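Long-range contacts in thiamine-binding periplasmic protein (Escherichia coli, PDB 2QRY), which captures thiamine, thiamine phosphate and thiamine diphosphate in the periplasm with high affinity for import by the ThiBPQ ABC transporter: residues 186-190 and 324-328; 154-160 and 192-198; 78-82 and 250-256. All coordinates share one frame; numbering follows the deposited sequence.

Interaction 1: residues 186-190 and 324-328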
loop_
_atom_site.group_PDB
_atom_site.type_symbol
_atom_site.label_atom_id
_atom_site.label_comp_id
_atom_site.label_asym_id
_atom_site.label_seq_id
_atom_site.Cartn_x
_atom_site.Cartn_y
_atom_site.Cartn_z
ATOM N N TRP A 186 7.636 9.870 18.297
ATOM C CA TRP A 186 6.651 10.589 17.505
ATOM C C TRP A 186 6.686 12.093 17.763
ATOM O O TRP A 186 6.535 12.887 16.832
ATOM C CB TRP A 186 5.241 10.034 17.758
ATOM C CG TRP A 186 4.908 8.826 16.899
ATOM C CD1 TRP A 186 4.652 7.551 17.327
ATOM C CD2 TRP A 186 4.821 8.791 15.469
ATOM N NE1 TRP A 186 4.413 6.727 16.250
ATOM C CE2 TRP A 186 4.513 7.464 15.100
ATOM C CE3 TRP A 186 4.973 9.755 14.464
ATOM C CZ2 TRP A 186 4.355 7.075 13.764
ATOM C CZ3 TRP A 186 4.817 9.368 13.137
ATOM C CH2 TRP A 186 4.511 8.039 12.800
ATOM N N GLN A 187 6.884 12.494 19.016
ATOM C CA GLN A 187 6.951 13.923 19.313
ATOM C C GLN A 187 8.131 14.560 18.577
ATOM O O GLN A 187 8.028 15.678 18.077
ATOM C CB GLN A 187 7.080 14.162 20.816
ATOM C CG GLN A 187 5.818 13.802 21.580
ATOM C CD GLN A 187 5.957 13.987 23.076
ATOM O OE1 GLN A 187 6.294 15.073 23.552
ATOM N NE2 GLN A 187 5.691 12.923 23.829
ATOM N N LYS A 188 9.242 13.833 18.496
ATOM C CA LYS A 188 10.429 14.323 17.807
ATOM C C LYS A 188 10.187 14.398 16.305
ATOM O O LYS A 188 10.652 15.331 15.649
ATOM C CB LYS A 188 11.635 13.417 18.083
ATOM C CG LYS A 188 12.113 13.418 19.526
ATOM C CD LYS A 188 13.250 12.420 19.719
ATOM C CE LYS A 188 13.714 12.366 21.172
ATOM N NZ LYS A 188 14.732 11.290 21.367
ATOM N N LEU A 189 9.466 13.416 15.761
ATOM C CA LEU A 189 9.181 13.409 14.328
ATOM C C LEU A 189 8.193 14.522 13.979
ATOM O O LEU A 189 8.246 15.084 12.890
ATOM C CB LEU A 189 8.592 12.062 13.888
ATOM C CG LEU A 189 9.082 11.503 12.543
ATOM C CD1 LEU A 189 8.231 10.304 12.136
ATOM C CD2 LEU A 189 9.016 12.574 11.469
ATOM N N ALA A 190 7.289 14.827 14.906
ATOM C CA ALA A 190 6.290 15.871 14.684
ATOM C C ALA A 190 6.936 17.227 14.403
ATOM O O ALA A 190 6.384 18.039 13.662
ATOM C CB ALA A 190 5.356 15.975 15.896
ATOM N N TRP A 324 -0.172 7.923 18.761
ATOM C CA TRP A 324 0.383 8.680 17.646
ATOM C C TRP A 324 -0.249 10.065 17.502
ATOM O O TRP A 324 0.461 11.074 17.470
ATOM C CB TRP A 324 0.189 7.923 16.328
ATOM C CG TRP A 324 0.338 8.806 15.107
ATOM C CD1 TRP A 324 1.499 9.295 14.583
ATOM C CD2 TRP A 324 -0.725 9.363 14.316
ATOM N NE1 TRP A 324 1.227 10.125 13.518
ATOM C CE2 TRP A 324 -0.132 10.185 13.336
ATOM C CE3 TRP A 324 -2.121 9.247 14.345
ATOM C CZ2 TRP A 324 -0.886 10.891 12.392
ATOM C CZ3 TRP A 324 -2.875 9.951 13.402
ATOM C CH2 TRP A 324 -2.256 10.761 12.442
ATOM N N GLN A 325 -1.579 10.110 17.414
ATOM C CA GLN A 325 -2.263 11.382 17.223
ATOM C C GLN A 325 -2.050 12.341 18.381
ATOM O O GLN A 325 -1.951 13.552 18.176
ATOM C CB GLN A 325 -3.759 11.165 16.955
ATOM C CG GLN A 325 -4.631 10.894 18.161
ATOM C CD GLN A 325 -5.018 12.161 18.907
ATOM O OE1 GLN A 325 -5.293 13.199 18.297
ATOM N NE2 GLN A 325 -5.058 12.076 20.233
ATOM N N ARG A 326 -1.955 11.806 19.592
ATOM C CA ARG A 326 -1.736 12.654 20.754
ATOM C C ARG A 326 -0.335 13.252 20.700
ATOM O O ARG A 326 -0.132 14.413 21.039
ATOM C CB ARG A 326 -1.898 11.847 22.046
ATOM C CG ARG A 326 -1.659 12.661 23.315
ATOM C CD ARG A 326 -1.757 11.795 24.565
ATOM N NE ARG A 326 -3.085 11.210 24.740
ATOM C CZ ARG A 326 -4.164 11.889 25.127
ATOM N NH1 ARG A 326 -4.080 13.193 25.385
ATOM N NH2 ARG A 326 -5.330 11.263 25.257
ATOM N N ALA A 327 0.629 12.457 20.247
ATOM C CA ALA A 327 2.014 12.903 20.176
ATOM C C ALA A 327 2.344 13.893 19.063
ATOM O O ALA A 327 3.233 14.724 19.223
ATOM C CB ALA A 327 2.935 11.692 20.064
ATOM N N VAL A 328 1.633 13.816 17.943
ATOM C CA VAL A 328 1.928 14.690 16.807
ATOM C C VAL A 328 1.032 15.916 16.640
ATOM O O VAL A 328 1.212 16.693 15.694
ATOM C CB VAL A 328 1.877 13.898 15.471
ATOM C CG1 VAL A 328 2.838 12.730 15.509
ATOM C CG2 VAL A 328 0.472 13.409 15.214
#
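Q187 lies nearest A327, and A190 nearest V328, where helices 182-190 and 310-328 pack together, the axes of the two short segments approaching to 8.5 Å at a crossing angle of -47°. Alanine suits both backbones here because its methyl adds so little bulk: A327 CB rests 3.7 Å from W186 CB, and A190 CB lies 3.8 Å from V328 CA. Next to the alanines, the indoles form a T-shaped pair. W324 CD1 stands 3.3 Å above the W186 ring plane, over its centre, and the planes meet at 76°. With CG anti to the backbone N (chi1 162°), the W324 indole swings its pyrrole edge toward that face, while its NE1 hydrogen-bonds to Y158 OH. The helix contact joins the C-terminal helix to one lobe of a two-lobed, type 2 periplasmic binding protein; L170 and M174 of helix 165-178 press on W186, and L171 presses on W324. V328 serves both indoles through its branched end: CG1 reaches W186 CE3 obliquely at 3.8 Å, and CG2 lies over a face of W324, toward the rim. At the exposed margin Q187 lends its aliphatic part, CG sitting 3.9 Å from A327 CB.

Interaction 2: residues 154-160 and 192-198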
loop_
_atom_site.group_PDB
_atom_site.type_symbol
_atom_site.label_atom_id
_atom_site.label_comp_id
_atom_site.label_asym_id
_atom_site.label_seq_id
_atom_site.Cartn_x
_atom_site.Cartn_y
_atom_site.Cartn_z
ATOM N N TRP A 154 15.292 18.288 8.536
ATOM C CA TRP A 154 14.682 17.684 7.363
ATOM C C TRP A 154 13.172 17.887 7.434
ATOM O O TRP A 154 12.579 17.803 8.506
ATOM C CB TRP A 154 14.983 16.186 7.302
ATOM C CG TRP A 154 16.415 15.848 7.100
ATOM C CD1 TRP A 154 17.260 16.371 6.164
ATOM C CD2 TRP A 154 17.177 14.884 7.839
ATOM N NE1 TRP A 154 18.504 15.792 6.273
ATOM C CE2 TRP A 154 18.479 14.876 7.294
ATOM C CE3 TRP A 154 16.884 14.029 8.908
ATOM C CZ2 TRP A 154 19.490 14.043 7.781
ATOM C CZ3 TRP A 154 17.888 13.202 9.395
ATOM C CH2 TRP A 154 19.177 13.216 8.828
ATOM N N ARG A 155 12.559 18.166 6.290
ATOM C CA ARG A 155 11.117 18.363 6.223
ATOM C C ARG A 155 10.519 17.016 5.821
ATOM O O ARG A 155 10.946 16.404 4.842
ATOM C CB ARG A 155 10.763 19.403 5.157
ATOM C CG ARG A 155 11.727 20.569 5.052
ATOM C CD ARG A 155 11.474 21.623 6.104
ATOM N NE ARG A 155 10.129 22.184 6.010
ATOM C CZ ARG A 155 9.578 22.635 4.885
ATOM N NH1 ARG A 155 10.258 22.591 3.742
ATOM N NH2 ARG A 155 8.348 23.135 4.908
ATOM N N VAL A 156 9.522 16.562 6.566
ATOM C CA VAL A 156 8.893 15.286 6.277
ATOM C C VAL A 156 7.382 15.379 6.113
ATOM O O VAL A 156 6.726 16.183 6.763
ATOM C CB VAL A 156 9.203 14.269 7.398
ATOM C CG1 VAL A 156 8.345 13.033 7.247
ATOM C CG2 VAL A 156 10.667 13.884 7.349
ATOM N N ILE A 157 6.847 14.552 5.221
ATOM C CA ILE A 157 5.410 14.471 4.989
ATOM C C ILE A 157 5.035 12.985 4.944
ATOM O O ILE A 157 5.750 12.179 4.351
ATOM C CB ILE A 157 4.999 15.151 3.653
ATOM C CG1 ILE A 157 5.058 16.674 3.811
ATOM C CG2 ILE A 157 3.583 14.742 3.260
ATOM C CD1 ILE A 157 4.745 17.451 2.547
ATOM N N TYR A 158 3.936 12.612 5.587
ATOM C CA TYR A 158 3.503 11.217 5.555
ATOM C C TYR A 158 1.984 11.135 5.630
ATOM O O TYR A 158 1.314 12.164 5.709
ATOM C CB TYR A 158 4.170 10.413 6.682
ATOM C CG TYR A 158 3.795 10.846 8.080
ATOM C CD1 TYR A 158 2.697 10.290 8.732
ATOM C CD2 TYR A 158 4.533 11.824 8.748
ATOM C CE1 TYR A 158 2.341 10.696 10.017
ATOM C CE2 TYR A 158 4.180 12.236 10.032
ATOM C CZ TYR A 158 3.087 11.670 10.657
ATOM O OH TYR A 158 2.731 12.084 11.917
ATOM N N GLN A 159 1.440 9.922 5.592
ATOM C CA GLN A 159 -0.012 9.741 5.613
ATOM C C GLN A 159 -0.622 9.336 6.946
ATOM O O GLN A 159 0.041 8.772 7.817
ATOM C CB GLN A 159 -0.437 8.715 4.557
ATOM C CG GLN A 159 0.157 8.933 3.173
ATOM C CD GLN A 159 1.622 8.561 3.119
ATOM O OE1 GLN A 159 2.037 7.571 3.707
ATOM N NE2 GLN A 159 2.410 9.348 2.406
ATOM N N ASP A 160 -1.913 9.621 7.071
ATOM C CA ASP A 160 -2.692 9.315 8.260
ATOM C C ASP A 160 -2.901 7.806 8.356
ATOM O O ASP A 160 -3.469 7.194 7.456
ATOM C CB ASP A 160 -4.048 10.015 8.167
ATOM C CG ASP A 160 -4.830 9.942 9.458
ATOM O OD1 ASP A 160 -4.756 8.900 10.138
ATOM O OD2 ASP A 160 -5.534 10.922 9.785
ATOM N N LYS A 192 9.535 17.757 12.686
ATOM C CA LYS A 192 10.064 17.803 11.330
ATOM C C LYS A 192 8.949 17.585 10.315
ATOM O O LYS A 192 9.196 17.539 9.109
ATOM C CB LYS A 192 11.148 16.735 11.156
ATOM C CG LYS A 192 12.247 16.807 12.207
ATOM C CD LYS A 192 13.302 15.731 12.000
ATOM C CE LYS A 192 14.277 15.723 13.166
ATOM N NZ LYS A 192 15.219 14.578 13.096
ATOM N N THR A 193 7.721 17.470 10.812
ATOM C CA THR A 193 6.567 17.231 9.952
ATOM C C THR A 193 5.917 18.476 9.351
ATOM O O THR A 193 5.412 19.337 10.067
ATOM C CB THR A 193 5.480 16.453 10.713
ATOM O OG1 THR A 193 6.054 15.272 11.280
ATOM C CG2 THR A 193 4.355 16.058 9.768
ATOM N N VAL A 194 5.919 18.560 8.026
ATOM C CA VAL A 194 5.305 19.690 7.339
ATOM C C VAL A 194 3.786 19.514 7.364
ATOM O O VAL A 194 3.043 20.453 7.660
ATOM C CB VAL A 194 5.783 19.781 5.873
ATOM C CG1 VAL A 194 5.034 20.886 5.148
ATOM C CG2 VAL A 194 7.279 20.044 5.832
ATOM N N THR A 195 3.329 18.303 7.063
ATOM C CA THR A 195 1.899 18.017 7.067
ATOM C C THR A 195 1.622 16.517 6.996
ATOM O O THR A 195 2.523 15.712 6.755
ATOM C CB THR A 195 1.184 18.700 5.875
ATOM O OG1 THR A 195 -0.233 18.650 6.082
ATOM C CG2 THR A 195 1.523 17.994 4.569
ATOM N N VAL A 196 0.366 16.156 7.216
ATOM C CA VAL A 196 -0.055 14.770 7.162
ATOM C C VAL A 196 -1.335 14.711 6.338
ATOM O O VAL A 196 -2.324 15.362 6.672
ATOM C CB VAL A 196 -0.344 14.219 8.560
ATOM C CG1 VAL A 196 -0.788 12.762 8.453
ATOM C CG2 VAL A 196 0.885 14.363 9.440
ATOM N N THR A 197 -1.312 13.936 5.258
ATOM C CA THR A 197 -2.468 13.804 4.385
ATOM C C THR A 197 -3.197 12.471 4.621
ATOM O O THR A 197 -2.640 11.539 5.206
ATOM C CB THR A 197 -2.043 13.856 2.920
ATOM O OG1 THR A 197 -1.329 12.658 2.603
ATOM C CG2 THR A 197 -1.130 15.047 2.668
ATOM N N LYS A 198 -4.436 12.388 4.146
ATOM C CA LYS A 198 -5.242 11.186 4.297
ATOM C C LYS A 198 -4.773 10.095 3.343
ATOM O O LYS A 198 -4.846 8.906 3.655
ATOM C CB LYS A 198 -6.717 11.497 4.012
ATOM C CG LYS A 198 -7.444 12.203 5.137
ATOM C CD LYS A 198 -8.907 12.413 4.775
ATOM C CE LYS A 198 -9.733 12.690 6.006
ATOM N NZ LYS A 198 -9.106 13.757 6.818
HETATM O O HOH W 1 4.064 14.282 12.892
HETATM O O HOH W 2 -6.383 13.128 8.355
#
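V156 and T193 begin the parallel pairing of strands 156-159 and 193-197, two strands joined by helices 165-178 and 182-190 in a beta-alpha-beta crossover. Backbone bonds lead: V156 N gives to K192 O at 2.7 Å, V194 N to V156 O, T197 N to Y158 O and D160 N to T197 O. Just after the first pair comes a beta bulge: V194 takes helical angles (phi -76°, psi -45°) and the extra residue shifts the register, so that Y158 pairs with V196.

Van der Waals contacts come mainly from beta-branched residues. A V194 methyl, CG2, lies over the flat face of the R155 guanidinium, 3.4 Å from NH2, and V194 CB meets I157 CG1. Y158 holds CG between its backbone N and carbonyl carbon (chi1 64°), which stands the ring beside the neighbouring strand; V196 CG2 covers one face in a CH-pi contact. At the strand's C-terminal end, Q159 packs on S164, a thiamine-binding residue.

Polar groups bridge through water. D160 OD2, salt-bridged to R162, shares one with K198 NZ. The Y158 hydroxyl, also hydrogen-bonded to W324, shares another, which donates to T193 OG1 at 2.7 Å.

Interaction 3: residues 78-82 and 250-256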
loop_
_atom_site.group_PDB
_atom_site.type_symbol
_atom_site.label_atom_id
_atom_site.label_comp_id
_atom_site.label_asym_id
_atom_site.label_seq_id
_atom_site.Cartn_x
_atom_site.Cartn_y
_atom_site.Cartn_z
ATOM N N LYS A 78 -22.418 -1.658 -2.431
ATOM C CA LYS A 78 -22.614 -2.000 -3.826
ATOM C C LYS A 78 -21.372 -2.653 -4.413
ATOM O O LYS A 78 -21.333 -2.990 -5.598
ATOM C CB LYS A 78 -23.032 -0.762 -4.633
ATOM C CG LYS A 78 -22.129 0.455 -4.519
ATOM C CD LYS A 78 -22.831 1.686 -5.101
ATOM C CE LYS A 78 -21.904 2.896 -5.222
ATOM N NZ LYS A 78 -20.934 2.783 -6.357
ATOM N N ALA A 79 -20.370 -2.863 -3.566
ATOM C CA ALA A 79 -19.125 -3.482 -4.000
ATOM C C ALA A 79 -19.198 -5.006 -4.069
ATOM O O ALA A 79 -19.829 -5.654 -3.236
ATOM C CB ALA A 79 -17.990 -3.070 -3.079
ATOM N N ASP A 80 -18.534 -5.558 -5.076
ATOM C CA ASP A 80 -18.452 -7.001 -5.283
ATOM C C ASP A 80 -17.065 -7.423 -4.805
ATOM O O ASP A 80 -16.874 -8.516 -4.275
ATOM C CB ASP A 80 -18.608 -7.336 -6.769
ATOM C CG ASP A 80 -19.980 -6.972 -7.314
ATOM O OD1 ASP A 80 -20.984 -7.502 -6.789
ATOM O OD2 ASP A 80 -20.055 -6.168 -8.268
ATOM N N VAL A 81 -16.098 -6.534 -4.997
ATOM C CA VAL A 81 -14.722 -6.790 -4.591
ATOM C C VAL A 81 -14.075 -5.521 -4.032
ATOM O O VAL A 81 -14.324 -4.420 -4.520
ATOM C CB VAL A 81 -13.849 -7.259 -5.789
ATOM C CG1 VAL A 81 -12.426 -7.518 -5.326
ATOM C CG2 VAL A 81 -14.430 -8.508 -6.410
ATOM N N VAL A 82 -13.257 -5.681 -2.996
ATOM C CA VAL A 82 -12.531 -4.556 -2.423
ATOM C C VAL A 82 -11.062 -4.800 -2.738
ATOM O O VAL A 82 -10.461 -5.725 -2.193
ATOM C CB VAL A 82 -12.691 -4.469 -0.892
ATOM C CG1 VAL A 82 -11.755 -3.399 -0.343
ATOM C CG2 VAL A 82 -14.137 -4.146 -0.533
ATOM N N ALA A 250 -6.986 -8.408 -2.246
ATOM C CA ALA A 250 -8.342 -8.180 -2.707
ATOM C C ALA A 250 -9.188 -9.366 -2.232
ATOM O O ALA A 250 -8.662 -10.460 -1.996
ATOM C CB ALA A 250 -8.372 -8.078 -4.216
ATOM N N ALA A 251 -10.488 -9.141 -2.075
ATOM C CA ALA A 251 -11.396 -10.192 -1.645
ATOM C C ALA A 251 -12.807 -9.878 -2.128
ATOM O O ALA A 251 -13.155 -8.711 -2.346
ATOM C CB ALA A 251 -11.379 -10.312 -0.136
ATOM N N ARG A 252 -13.616 -10.918 -2.303
ATOM C CA ARG A 252 -14.985 -10.735 -2.753
ATOM C C ARG A 252 -15.874 -10.614 -1.520
ATOM O O ARG A 252 -15.598 -11.221 -0.486
ATOM C CB ARG A 252 -15.421 -11.914 -3.629
ATOM C CG ARG A 252 -15.715 -13.221 -2.897
ATOM C CD ARG A 252 -15.934 -14.349 -3.911
ATOM N NE ARG A 252 -16.864 -15.387 -3.458
ATOM C CZ ARG A 252 -18.142 -15.169 -3.144
ATOM N NH1 ARG A 252 -18.658 -13.944 -3.223
ATOM N NH2 ARG A 252 -18.914 -16.179 -2.764
ATOM N N THR A 253 -16.934 -9.823 -1.628
ATOM C CA THR A 253 -17.835 -9.625 -0.503
ATOM C C THR A 253 -18.828 -10.766 -0.378
ATOM O O THR A 253 -19.186 -11.402 -1.367
ATOM C CB THR A 253 -18.606 -8.303 -0.646
ATOM O OG1 THR A 253 -19.333 -8.296 -1.884
ATOM C CG2 THR A 253 -17.627 -7.124 -0.625
ATOM N N ALA A 254 -19.261 -11.034 0.847
ATOM C CA ALA A 254 -20.230 -12.097 1.081
ATOM C C ALA A 254 -21.581 -11.703 0.485
ATOM O O ALA A 254 -22.322 -12.552 -0.010
ATOM C CB ALA A 254 -20.369 -12.351 2.567
ATOM N N ALA A 255 -21.886 -10.410 0.515
ATOM C CA ALA A 255 -23.153 -9.902 -0.015
ATOM C C ALA A 255 -23.179 -9.715 -1.536
ATOM O O ALA A 255 -24.195 -9.304 -2.103
ATOM C CB ALA A 255 -23.507 -8.583 0.676
ATOM N N SER A 256 -22.072 -10.014 -2.204
ATOM C CA SER A 256 -22.022 -9.852 -3.651
ATOM C C SER A 256 -23.102 -10.636 -4.388
ATOM O O SER A 256 -23.317 -11.817 -4.116
ATOM C CB SER A 256 -20.660 -10.280 -4.190
ATOM O OG SER A 256 -20.622 -10.100 -5.596
#
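S256 OG is held from two directions: it donates to D80 OD1 at 2.9 Å and accepts the backbone N-H of Q258. The serine approaches OD1 on the anti side, 25° out of the carboxylate plane. The other carboxylate oxygen, OD2, takes the N-H of T26, so this buried acid is satisfied at both oxygens by neutral donors, which would probably stabilise its charged form. Aspartate suits the place because its two oxygens can take a backbone N-H, that of T26, and a serine hydroxyl, and serine because a single small hydroxyl can both give and receive.

T253 reinforces the seam with two bonds. Its N-H reaches D80 O at 3.0 Å from above the carbonyl plane, 39° out of it. Its OG1 sits between the backbone N and the carbonyl carbon (chi1 57°), and from there the hydroxyl donates to A79 O, also at 3.0 Å. The same residue opens a type I beta turn that ends at S256, bringing the serine round to the acid.

Farther along, the chains pair as antiparallel strands. V82 N donates to A251 O at 3.1 Å, nearly straight on, whereas the return bond from A251 N to V82 O is weak at 3.4 Å. V81 and R252 form a non-hydrogen-bonded pair with CA atoms 4.4 Å apart. V81 CG1 packs against A250 CB at 4.2 Å, and A262 of helix 259-269 touches the V81 side chain, a buried setting suited to a beta-branched hydrocarbon.

Strand 81-86 also pairs in parallel with 24-29, itself parallel to 54-59, and the antiparallel 243-252 adds the reversed strand characteristic of the lobe sheet in type 2 periplasmic binding proteins.

How the interactions relate
From the N terminus, 78-82 comes first and pairs with 250-256; interaction 3 thus closes a loop of 167 residues. Interaction 2 falls wholly within that loop and closes a much shorter one of 31 residues, mostly helix. Interaction 1 starts inside this short loop, at 186-190, and ends near the C terminus at 324-328, so it crosses both of the others. Interactions 1 and 2 touch through the W324 and Y158 side chains and tie the last helix to strands of one lobe. Interaction 3 joins strands 81-86 and 243-252 in the other lobe, its nearest atoms about 15 Å from those of interaction 2, and thiamin phosphate binds between the lobes.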